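Long-range contacts in GlcNAc-alpha-1,4-Gal-releasing endo-beta-galactosidase (Clostridium perfringens, PDB 1UPS), which probably hydrolyses O-glycosidic bonds as a calcium-binding family 16 endo-beta-galactosidase that releases the disaccharide GlcNAc-alpha-1,4-Gal from glycans: residues I184-W189 and S197-E202; E213-A218 and F228-E233; I252-G257 and W265-A270. One frame throughout, in Å; residues are numbered along the deposited sequence.

Contact 1: residues I184-W189 and S197-E202; sequences IAAYGW and SWTISE
The beta hairpin of strands 181-187 and 199-204 closes one border of the six-stranded sheet in this family 16 glycoside hydrolase, and Tyr187 and Trp198 clasp each other at its looped end. Two hydrogen-bonded pairs make the ladder. Ile184 N gives to Ser201 O at 2.9 Å and Ser201 N returns to Ile184 O at 3.0 Å; Ala186 N reaches Thr199 O at 3.0 Å, and Thr199 N reaches Ala186 O at 3.1 Å. Between them, Ala185 and Ile200 form a non-hydrogen-bonded pair, with Ala185 CB 3.8 Å from Ile200 CG1.

Beyond the ladder the aromatic groups take over. Tyr187 sets its CB squarely over the six-membered ring of Trp198, a CH-pi contact 3.2 Å from the centroid and only 7° off the ring normal. Its phenol ring, swung anti to the backbone N (chi1 179°), then lies on the five-membered ring as an offset stack, centroids 4.0 Å apart and planes inclined by 20°. Over the centre of the opposite phenol face lies the backbone N of Trp189, so the ring has a neighbour on both faces. Trp189 also brings CZ2 to the indole edge of Trp198, 4.1 Å from its CZ2.

Ile184 and Thr199 face strand 233-239 of the other sheet, where Lys236 hydrogen-bonds Ser201 OG. On the reverse side Ala185 and Trp198 touch strand 168-170, the next strand inward, whose Glu168 accepts the indole N-H of Trp189.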
loop_
_atom_site.group_PDB
_atom_site.type_symbol
_atom_site.label_atom_id
_atom_site.label_comp_id
_atom_site.label_asym_id
_atom_site.label_seq_id
_atom_site.Cartn_x
_atom_site.Cartn_y
_atom_site.Cartn_z
ATOM N N ILE A 184 5.926 -3.017 1.337
ATOM C CA ILE A 184 5.098 -1.991 0.691
ATOM C C ILE A 184 5.769 -0.646 0.984
ATOM O O ILE A 184 6.228 -0.406 2.118
ATOM C CB ILE A 184 3.667 -2.005 1.271
ATOM C CG1 ILE A 184 2.954 -3.318 0.960
ATOM C CG2 ILE A 184 2.819 -0.842 0.690
ATOM C CD1 ILE A 184 1.737 -3.597 1.873
ATOM N N ALA A 185 5.845 0.226 -0.023
ATOM C CA ALA A 185 6.491 1.537 0.173
ATOM C C ALA A 185 5.863 2.608 -0.712
ATOM O O ALA A 185 5.167 2.293 -1.675
ATOM C CB ALA A 185 8.022 1.445 -0.092
ATOM N N ALA A 186 6.091 3.881 -0.375
ATOM C CA ALA A 186 5.583 4.981 -1.203
ATOM C C ALA A 186 6.391 6.243 -0.962
ATOM O O ALA A 186 6.913 6.458 0.134
ATOM C CB ALA A 186 4.093 5.238 -0.916
ATOM N N TYR A 187 6.450 7.096 -1.978
ATOM C CA TYR A 187 7.193 8.363 -1.894
ATOM C C TYR A 187 6.719 9.250 -3.033
ATOM O O TYR A 187 6.472 8.764 -4.124
ATOM C CB TYR A 187 8.692 8.075 -2.035
ATOM C CG TYR A 187 9.586 9.305 -1.996
ATOM C CD1 TYR A 187 9.492 10.234 -0.957
ATOM C CD2 TYR A 187 10.548 9.508 -2.988
ATOM C CE1 TYR A 187 10.336 11.366 -0.932
ATOM C CE2 TYR A 187 11.397 10.627 -2.961
ATOM C CZ TYR A 187 11.272 11.541 -1.937
ATOM O OH TYR A 187 12.105 12.657 -1.919
ATOM N N GLY A 188 6.600 10.556 -2.780
ATOM C CA GLY A 188 6.116 11.469 -3.803
ATOM C C GLY A 188 7.163 12.026 -4.761
ATOM O O GLY A 188 6.801 12.596 -5.786
ATOM N N TRP A 189 8.443 11.840 -4.455
ATOM C CA TRP A 189 9.520 12.447 -5.261
ATOM C C TRP A 189 9.304 13.968 -5.345
ATOM O O TRP A 189 9.407 14.647 -4.321
ATOM C CB TRP A 189 9.658 11.755 -6.636
ATOM C CG TRP A 189 10.149 10.330 -6.507
ATOM C CD1 TRP A 189 9.387 9.194 -6.374
ATOM C CD2 TRP A 189 11.510 9.908 -6.450
ATOM N NE1 TRP A 189 10.200 8.094 -6.248
ATOM C CE2 TRP A 189 11.512 8.501 -6.302
ATOM C CE3 TRP A 189 12.739 10.577 -6.532
ATOM C CZ2 TRP A 189 12.695 7.751 -6.220
ATOM C CZ3 TRP A 189 13.930 9.825 -6.467
ATOM C CH2 TRP A 189 13.893 8.430 -6.302
ATOM N N SER A 197 7.882 12.191 2.589
ATOM C CA SER A 197 8.999 11.376 3.085
ATOM C C SER A 197 8.682 9.908 2.779
ATOM O O SER A 197 7.515 9.516 2.791
ATOM C CB SER A 197 9.190 11.552 4.595
ATOM O OG SER A 197 9.432 12.930 4.941
ATOM N N TRP A 198 9.709 9.102 2.531
ATOM C CA TRP A 198 9.496 7.669 2.265
ATOM C C TRP A 198 8.733 7.044 3.427
ATOM O O TRP A 198 8.993 7.381 4.596
ATOM C CB TRP A 198 10.838 6.940 2.119
ATOM C CG TRP A 198 11.363 6.946 0.739
ATOM C CD1 TRP A 198 12.354 7.742 0.238
ATOM C CD2 TRP A 198 10.894 6.155 -0.346
ATOM N NE1 TRP A 198 12.546 7.477 -1.098
ATOM C CE2 TRP A 198 11.660 6.503 -1.482
ATOM C CE3 TRP A 198 9.904 5.168 -0.477
ATOM C CZ2 TRP A 198 11.454 5.921 -2.735
ATOM C CZ3 TRP A 198 9.701 4.581 -1.737
ATOM C CH2 TRP A 198 10.488 4.962 -2.841
ATOM N N THR A 199 7.784 6.155 3.114
ATOM C CA THR A 199 7.232 5.238 4.120
ATOM C C THR A 199 7.466 3.834 3.580
ATOM O O THR A 199 7.253 3.608 2.405
ATOM C CB THR A 199 5.731 5.532 4.432
ATOM O OG1 THR A 199 5.263 4.635 5.464
ATOM C CG2 THR A 199 4.809 5.263 3.222
ATOM N N ILE A 200 7.967 2.931 4.426
ATOM C CA ILE A 200 8.355 1.577 4.008
ATOM C C ILE A 200 8.026 0.624 5.169
ATOM O O ILE A 200 8.366 0.900 6.327
ATOM C CB ILE A 200 9.881 1.472 3.736
ATOM C CG1 ILE A 200 10.389 2.516 2.725
ATOM C CG2 ILE A 200 10.270 0.027 3.326
ATOM C CD1 ILE A 200 11.921 2.730 2.818
ATOM N N SER A 201 7.350 -0.479 4.870
ATOM C CA SER A 201 7.208 -1.551 5.856
ATOM C C SER A 201 7.390 -2.903 5.198
ATOM O O SER A 201 7.193 -3.031 4.000
ATOM C CB SER A 201 5.848 -1.492 6.566
ATOM O OG SER A 201 4.774 -1.629 5.649
ATOM N N GLU A 202 7.751 -3.911 5.987
ATOM C CA GLU A 202 7.761 -5.266 5.449
ATOM C C GLU A 202 7.289 -6.196 6.552
ATOM O O GLU A 202 8.017 -7.058 7.072
ATOM C CB GLU A 202 9.115 -5.655 4.827
ATOM C CG GLU A 202 10.313 -5.446 5.720
ATOM C CD GLU A 202 11.665 -5.470 4.982
ATOM O OE1 GLU A 202 11.766 -5.694 3.726
ATOM O OE2 GLU A 202 12.657 -5.225 5.692
#

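Contact 2: residues E213-A218 and F228-E233; sequences EYHIYA and FYYDNE
Tyr230 turns the edge of its ring toward the face of Tyr217 in an offset edge-to-face pair, with Tyr230 CD1 3.7 Å from Tyr217 CE2 and the planes 61° apart. Being anti to the backbone N (chi1 178°), the Tyr230 ring also extends its hydroxyl over one face of His215, toward the rim. That oxygen is hydrogen-bonded to Ser207 O.

His215 itself is gripped at both nitrogens, each bond lying in the imidazole plane. ND1 gives to Asp231 OD1 at 2.7 Å, using the syn lone pair of the carboxylate, while NE2 gives to Glu213 OE2 at 2.7 Å through the anti lone pair. Together these bonds fix the rotation of the ring, and two carboxylates so placed would be expected to stabilise a protonated imidazole. The second oxygen of Asp231 takes the backbone: Ile216 N meets OD2 at 2.8 Å in an almost straight bond (177°). Asp231 N answers with a 2.8 Å bond to Ile216 O, and farther along Ala218 and Tyr229 exchange a pair of backbone bonds.

Tyr217 and Tyr230 both reach Trp182 of strand 181-187, whereas Ile216 touches Glu132 and Tyr273 on strands of its own sheet. This is an antiparallel beta hairpin of strands 215-221 and 225-230 in the larger sheet of the GH16 sandwich, its second strand leaving through a type I' turn from Tyr230 to Glu233.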
loop_
_atom_site.group_PDB
_atom_site.type_symbol
_atom_site.label_atom_id
_atom_site.label_comp_id
_atom_site.label_asym_id
_atom_site.label_seq_id
_atom_site.Cartn_x
_atom_site.Cartn_y
_atom_site.Cartn_z
ATOM N N GLU A 213 3.806 -20.507 -2.976
ATOM C CA GLU A 213 2.354 -20.493 -3.236
ATOM C C GLU A 213 1.928 -19.216 -3.976
ATOM O O GLU A 213 2.521 -18.154 -3.794
ATOM C CB GLU A 213 1.594 -20.537 -1.902
ATOM C CG GLU A 213 1.881 -21.776 -1.065
ATOM C CD GLU A 213 1.528 -21.620 0.410
ATOM O OE1 GLU A 213 1.776 -22.592 1.152
ATOM O OE2 GLU A 213 1.018 -20.550 0.830
ATOM N N TYR A 214 0.863 -19.310 -4.771
ATOM C CA TYR A 214 0.235 -18.106 -5.296
ATOM C C TYR A 214 -0.587 -17.455 -4.190
ATOM O O TYR A 214 -1.350 -18.152 -3.483
ATOM C CB TYR A 214 -0.690 -18.430 -6.462
ATOM C CG TYR A 214 0.067 -18.677 -7.734
ATOM C CD1 TYR A 214 0.457 -17.610 -8.560
ATOM C CD2 TYR A 214 0.420 -19.975 -8.101
ATOM C CE1 TYR A 214 1.156 -17.851 -9.770
ATOM C CE2 TYR A 214 1.115 -20.226 -9.286
ATOM C CZ TYR A 214 1.497 -19.159 -10.106
ATOM O OH TYR A 214 2.194 -19.427 -11.272
ATOM N N HIS A 215 -0.425 -16.135 -4.052
ATOM C CA HIS A 215 -1.278 -15.328 -3.176
ATOM C C HIS A 215 -1.749 -14.089 -3.915
ATOM O O HIS A 215 -1.225 -13.766 -4.975
ATOM C CB HIS A 215 -0.559 -14.995 -1.866
ATOM C CG HIS A 215 -0.375 -16.200 -1.008
ATOM N ND1 HIS A 215 -1.334 -16.617 -0.108
ATOM C CD2 HIS A 215 0.595 -17.147 -0.996
ATOM C CE1 HIS A 215 -0.935 -17.742 0.464
ATOM N NE2 HIS A 215 0.229 -18.089 -0.061
ATOM N N ILE A 216 -2.784 -13.444 -3.386
ATOM C CA ILE A 216 -3.374 -12.290 -4.041
ATOM C C ILE A 216 -2.927 -11.027 -3.302
ATOM O O ILE A 216 -3.059 -10.928 -2.073
ATOM C CB ILE A 216 -4.952 -12.417 -4.105
ATOM C CG1 ILE A 216 -5.356 -13.657 -4.929
ATOM C CG2 ILE A 216 -5.564 -11.187 -4.737
ATOM C CD1 ILE A 216 -6.887 -13.876 -5.065
ATOM N N TYR A 217 -2.408 -10.070 -4.068
ATOM C CA TYR A 217 -1.965 -8.773 -3.559
ATOM C C TYR A 217 -2.786 -7.708 -4.261
ATOM O O TYR A 217 -2.921 -7.729 -5.483
ATOM C CB TYR A 217 -0.469 -8.555 -3.881
ATOM C CG TYR A 217 0.409 -9.645 -3.290
ATOM C CD1 TYR A 217 0.773 -10.763 -4.045
ATOM C CD2 TYR A 217 0.856 -9.560 -1.970
ATOM C CE1 TYR A 217 1.597 -11.777 -3.495
ATOM C CE2 TYR A 217 1.666 -10.556 -1.409
ATOM C CZ TYR A 217 2.019 -11.665 -2.185
ATOM O OH TYR A 217 2.806 -12.649 -1.638
ATOM N N ALA A 218 -3.329 -6.770 -3.500
ATOM C CA ALA A 218 -4.176 -5.741 -4.100
ATOM C C ALA A 218 -4.027 -4.399 -3.405
ATOM O O ALA A 218 -3.676 -4.328 -2.219
ATOM C CB ALA A 218 -5.670 -6.183 -4.111
ATOM N N PHE A 228 -4.173 -1.639 1.141
ATOM C CA PHE A 228 -3.515 -2.834 0.612
ATOM C C PHE A 228 -4.108 -4.096 1.220
ATOM O O PHE A 228 -4.275 -4.156 2.427
ATOM C CB PHE A 228 -2.018 -2.748 0.919
ATOM C CG PHE A 228 -1.370 -1.541 0.305
ATOM C CD1 PHE A 228 -0.857 -1.597 -0.986
ATOM C CD2 PHE A 228 -1.321 -0.345 1.006
ATOM C CE1 PHE A 228 -0.271 -0.448 -1.578
ATOM C CE2 PHE A 228 -0.739 0.807 0.435
ATOM C CZ PHE A 228 -0.222 0.741 -0.854
ATOM N N TYR A 229 -4.407 -5.086 0.368
ATOM C CA TYR A 229 -5.115 -6.311 0.764
ATOM C C TYR A 229 -4.308 -7.552 0.403
ATOM O O TYR A 229 -3.791 -7.655 -0.715
ATOM C CB TYR A 229 -6.478 -6.397 0.050
ATOM C CG TYR A 229 -7.406 -5.270 0.405
ATOM C CD1 TYR A 229 -8.344 -5.415 1.431
ATOM C CD2 TYR A 229 -7.333 -4.043 -0.271
ATOM C CE1 TYR A 229 -9.188 -4.359 1.770
ATOM C CE2 TYR A 229 -8.157 -2.993 0.070
ATOM C CZ TYR A 229 -9.092 -3.162 1.085
ATOM O OH TYR A 229 -9.920 -2.105 1.427
ATOM N N TYR A 230 -4.196 -8.473 1.359
ATOM C CA TYR A 230 -3.514 -9.753 1.152
ATOM C C TYR A 230 -4.552 -10.842 1.234
ATOM O O TYR A 230 -5.213 -10.982 2.270
ATOM C CB TYR A 230 -2.484 -9.986 2.249
ATOM C CG TYR A 230 -1.732 -11.318 2.168
ATOM C CD1 TYR A 230 -0.679 -11.486 1.255
ATOM C CD2 TYR A 230 -2.042 -12.381 3.039
ATOM C CE1 TYR A 230 0.049 -12.674 1.192
ATOM C CE2 TYR A 230 -1.324 -13.597 2.984
ATOM C CZ TYR A 230 -0.270 -13.725 2.066
ATOM O OH TYR A 230 0.449 -14.899 1.988
ATOM N N ASP A 231 -4.690 -11.617 0.155
ATOM C CA ASP A 231 -5.733 -12.647 0.079
ATOM C C ASP A 231 -7.079 -12.088 0.538
ATOM O O ASP A 231 -7.800 -12.713 1.335
ATOM C CB ASP A 231 -5.319 -13.883 0.885
ATOM C CG ASP A 231 -4.169 -14.612 0.245
ATOM O OD1 ASP A 231 -3.590 -15.510 0.895
ATOM O OD2 ASP A 231 -3.779 -14.333 -0.912
ATOM N N ASN A 232 -7.391 -10.901 0.023
ATOM C CA ASN A 232 -8.685 -10.226 0.226
ATOM C C ASN A 232 -8.949 -9.641 1.610
ATOM O O ASN A 232 -10.099 -9.286 1.909
ATOM C CB ASN A 232 -9.869 -11.141 -0.177
ATOM C CG ASN A 232 -9.804 -11.579 -1.625
ATOM O OD1 ASN A 232 -9.282 -10.849 -2.483
ATOM N ND2 ASN A 232 -10.353 -12.775 -1.919
ATOM N N GLU A 233 -7.921 -9.581 2.460
ATOM C CA GLU A 233 -8.052 -9.022 3.813
ATOM C C GLU A 233 -7.129 -7.813 3.997
ATOM O O GLU A 233 -5.946 -7.846 3.612
ATOM C CB GLU A 233 -7.740 -10.072 4.893
ATOM C CG GLU A 233 -7.870 -9.519 6.322
ATOM C CD GLU A 233 -7.629 -10.558 7.416
ATOM O OE1 GLU A 233 -6.441 -10.762 7.807
ATOM O OE2 GLU A 233 -8.633 -11.156 7.896
#

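Contact 3: residues I252-G257 and W265-A270; sequences IYTDAG and WPKEWA
Two backbone carbonyls, Val264 O and Asn262 O, grip the amino group of Lys267, whose aliphatic stem meets Thr254 with CG 4.2 Å from Thr254 CB. The chain bends at chi2 (-56°), and CE comes to lie over one face of the Trp265 indole, displaced toward the rim and 3.6 Å above its plane. Trp265 in turn brings CH2 to within 4.1 Å of Thr254 CG2, the two side chains crossing at about a right angle. Thr254 OG1 is hydrogen-bonded elsewhere, to Gly143 O.

Strand 246-254 belongs to the six-stranded sheet and strand 267-279 to the larger one, so this is the interior between the two layers of the jelly-roll sandwich seen in family 16 enzymes. The axes of 252-254 and 267-270 approach to 7.6 Å, their directions 160° apart, and the two segments meet through side chains, one of them reaching the opposing backbone.

Ile252 reaches across. With CG1 anti to the backbone N (chi1 -175°), its CD1 carbon lands against that backbone, 3.6 Å from Glu268 N, and also touches Trp269 CD1 at 3.8 Å. The indole N-H of Trp269 is bound by Glu76 of strand 73-78, while Phe176 and Ser96 pack on Ile252.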
loop_
_atom_site.group_PDB
_atom_site.type_symbol
_atom_site.label_atom_id
_atom_site.label_comp_id
_atom_site.label_asym_id
_atom_site.label_seq_id
_atom_site.Cartn_x
_atom_site.Cartn_y
_atom_site.Cartn_z
ATOM N N ILE A 252 11.800 -7.647 -11.691
ATOM C CA ILE A 252 12.563 -8.415 -10.729
ATOM C C ILE A 252 14.011 -7.940 -10.819
ATOM O O ILE A 252 14.450 -7.526 -11.879
ATOM C CB ILE A 252 12.407 -9.932 -11.005
ATOM C CG1 ILE A 252 13.114 -10.756 -9.913
ATOM C CG2 ILE A 252 12.843 -10.303 -12.460
ATOM C CD1 ILE A 252 12.670 -12.262 -9.871
ATOM N N TYR A 253 14.722 -7.964 -9.690
ATOM C CA TYR A 253 16.053 -7.381 -9.607
ATOM C C TYR A 253 17.007 -8.326 -8.904
ATOM O O TYR A 253 16.599 -9.131 -8.040
ATOM C CB TYR A 253 16.026 -6.181 -8.678
ATOM C CG TYR A 253 15.243 -4.988 -9.090
ATOM C CD1 TYR A 253 13.866 -4.930 -8.873
ATOM C CD2 TYR A 253 15.890 -3.864 -9.648
ATOM C CE1 TYR A 253 13.136 -3.764 -9.210
ATOM C CE2 TYR A 253 15.165 -2.710 -9.992
ATOM C CZ TYR A 253 13.781 -2.679 -9.763
ATOM O OH TYR A 253 13.043 -1.552 -10.088
ATOM N N THR A 254 18.289 -8.198 -9.237
ATOM C CA THR A 254 19.337 -8.629 -8.304
ATOM C C THR A 254 20.559 -7.711 -8.432
ATOM O O THR A 254 20.619 -6.908 -9.366
ATOM C CB THR A 254 19.673 -10.136 -8.463
ATOM O OG1 THR A 254 20.484 -10.570 -7.343
ATOM C CG2 THR A 254 20.544 -10.384 -9.723
ATOM N N ASP A 255 21.487 -7.806 -7.475
ATOM C CA ASP A 255 22.680 -6.937 -7.438
ATOM C C ASP A 255 22.325 -5.455 -7.261
ATOM O O ASP A 255 23.067 -4.560 -7.696
ATOM C CB ASP A 255 23.504 -7.164 -8.694
ATOM C CG ASP A 255 23.982 -8.594 -8.792
ATOM O OD1 ASP A 255 24.112 -9.110 -9.926
ATOM O OD2 ASP A 255 24.228 -9.275 -7.766
ATOM N N ALA A 256 21.196 -5.227 -6.592
ATOM C CA ALA A 256 20.672 -3.900 -6.312
ATOM C C ALA A 256 20.725 -3.637 -4.809
ATOM O O ALA A 256 21.480 -4.304 -4.076
ATOM C CB ALA A 256 19.229 -3.778 -6.863
ATOM N N GLY A 257 19.936 -2.678 -4.332
ATOM C CA GLY A 257 19.966 -2.356 -2.912
ATOM C C GLY A 257 19.427 -3.472 -2.026
ATOM O O GLY A 257 19.654 -3.465 -0.807
ATOM N N TRP A 265 20.023 -19.827 -9.713
ATOM C CA TRP A 265 19.565 -19.170 -10.944
ATOM C C TRP A 265 18.518 -20.010 -11.681
ATOM O O TRP A 265 18.497 -21.258 -11.540
ATOM C CB TRP A 265 20.759 -18.940 -11.875
ATOM C CG TRP A 265 21.762 -17.958 -11.315
ATOM C CD1 TRP A 265 22.912 -18.252 -10.633
ATOM C CD2 TRP A 265 21.707 -16.531 -11.407
ATOM N NE1 TRP A 265 23.565 -17.091 -10.280
ATOM C CE2 TRP A 265 22.858 -16.020 -10.763
ATOM C CE3 TRP A 265 20.797 -15.626 -11.977
ATOM C CZ2 TRP A 265 23.121 -14.635 -10.657
ATOM C CZ3 TRP A 265 21.059 -14.250 -11.881
ATOM C CH2 TRP A 265 22.221 -13.773 -11.226
ATOM N N PRO A 266 17.671 -19.376 -12.491
ATOM C CA PRO A 266 17.549 -17.912 -12.635
ATOM C C PRO A 266 16.843 -17.274 -11.447
ATOM O O PRO A 266 16.212 -18.006 -10.661
ATOM C CB PRO A 266 16.611 -17.768 -13.844
ATOM C CG PRO A 266 16.673 -19.095 -14.529
ATOM C CD PRO A 266 16.784 -20.099 -13.416
ATOM N N LYS A 267 16.925 -15.949 -11.325
ATOM C CA LYS A 267 16.036 -15.242 -10.391
ATOM C C LYS A 267 14.713 -15.089 -11.129
ATOM O O LYS A 267 14.661 -14.470 -12.203
ATOM C CB LYS A 267 16.586 -13.868 -9.981
ATOM C CG LYS A 267 18.088 -13.810 -9.652
ATOM C CD LYS A 267 18.487 -14.803 -8.542
ATOM C CE LYS A 267 20.003 -14.694 -8.307
ATOM N NZ LYS A 267 20.526 -15.704 -7.318
ATOM N N GLU A 268 13.641 -15.646 -10.569
ATOM C CA GLU A 268 12.377 -15.604 -11.272
ATOM C C GLU A 268 11.192 -15.603 -10.333
ATOM O O GLU A 268 11.262 -16.157 -9.232
ATOM C CB GLU A 268 12.262 -16.764 -12.263
ATOM C CG GLU A 268 12.455 -18.161 -11.696
ATOM C CD GLU A 268 12.498 -19.224 -12.809
ATOM O OE1 GLU A 268 11.992 -20.338 -12.608
ATOM O OE2 GLU A 268 13.024 -18.939 -13.907
ATOM N N TRP A 269 10.115 -14.979 -10.793
ATOM C CA TRP A 269 8.810 -15.075 -10.132
ATOM C C TRP A 269 7.706 -15.243 -11.145
ATOM O O TRP A 269 7.947 -15.156 -12.358
ATOM C CB TRP A 269 8.524 -13.875 -9.217
ATOM C CG TRP A 269 8.313 -12.499 -9.868
ATOM C CD1 TRP A 269 8.996 -11.939 -10.933
ATOM C CD2 TRP A 269 7.386 -11.509 -9.434
ATOM N NE1 TRP A 269 8.524 -10.664 -11.182
ATOM C CE2 TRP A 269 7.541 -10.375 -10.271
ATOM C CE3 TRP A 269 6.427 -11.460 -8.410
ATOM C CZ2 TRP A 269 6.781 -9.206 -10.105
ATOM C CZ3 TRP A 269 5.666 -10.307 -8.252
ATOM C CH2 TRP A 269 5.852 -9.192 -9.091
ATOM N N ALA A 270 6.489 -15.496 -10.659
ATOM C CA ALA A 270 5.397 -15.855 -11.553
ATOM C C ALA A 270 4.167 -15.022 -11.247
ATOM O O ALA A 270 3.747 -14.946 -10.089
ATOM C CB ALA A 270 5.063 -17.362 -11.432
#

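The three contacts illustrate how one beta-sandwich uses different chemistry in different places. Contacts 1 and 2 are hairpins, one in each sheet, and both rely on backbone bonds; contact 3 instead joins the two sheets and is held by side-chain packing. Contact 1 is partly buried, at a sheet border, and ends in stacked aromatic rings. Contact 2 is buried and adds a histidine-carboxylate network, whereas contact 3 is buried and mainly apolar between its segments. Ile184 CG2 of contact 1 meets Phe228 CZ of contact 2 at 3.8 Å. Contacts 2 and 3 touch where Tyr214, just before strand 215-221, meets Ala270 of strand 267-279, the strand that also carries the calcium ligand Asp272.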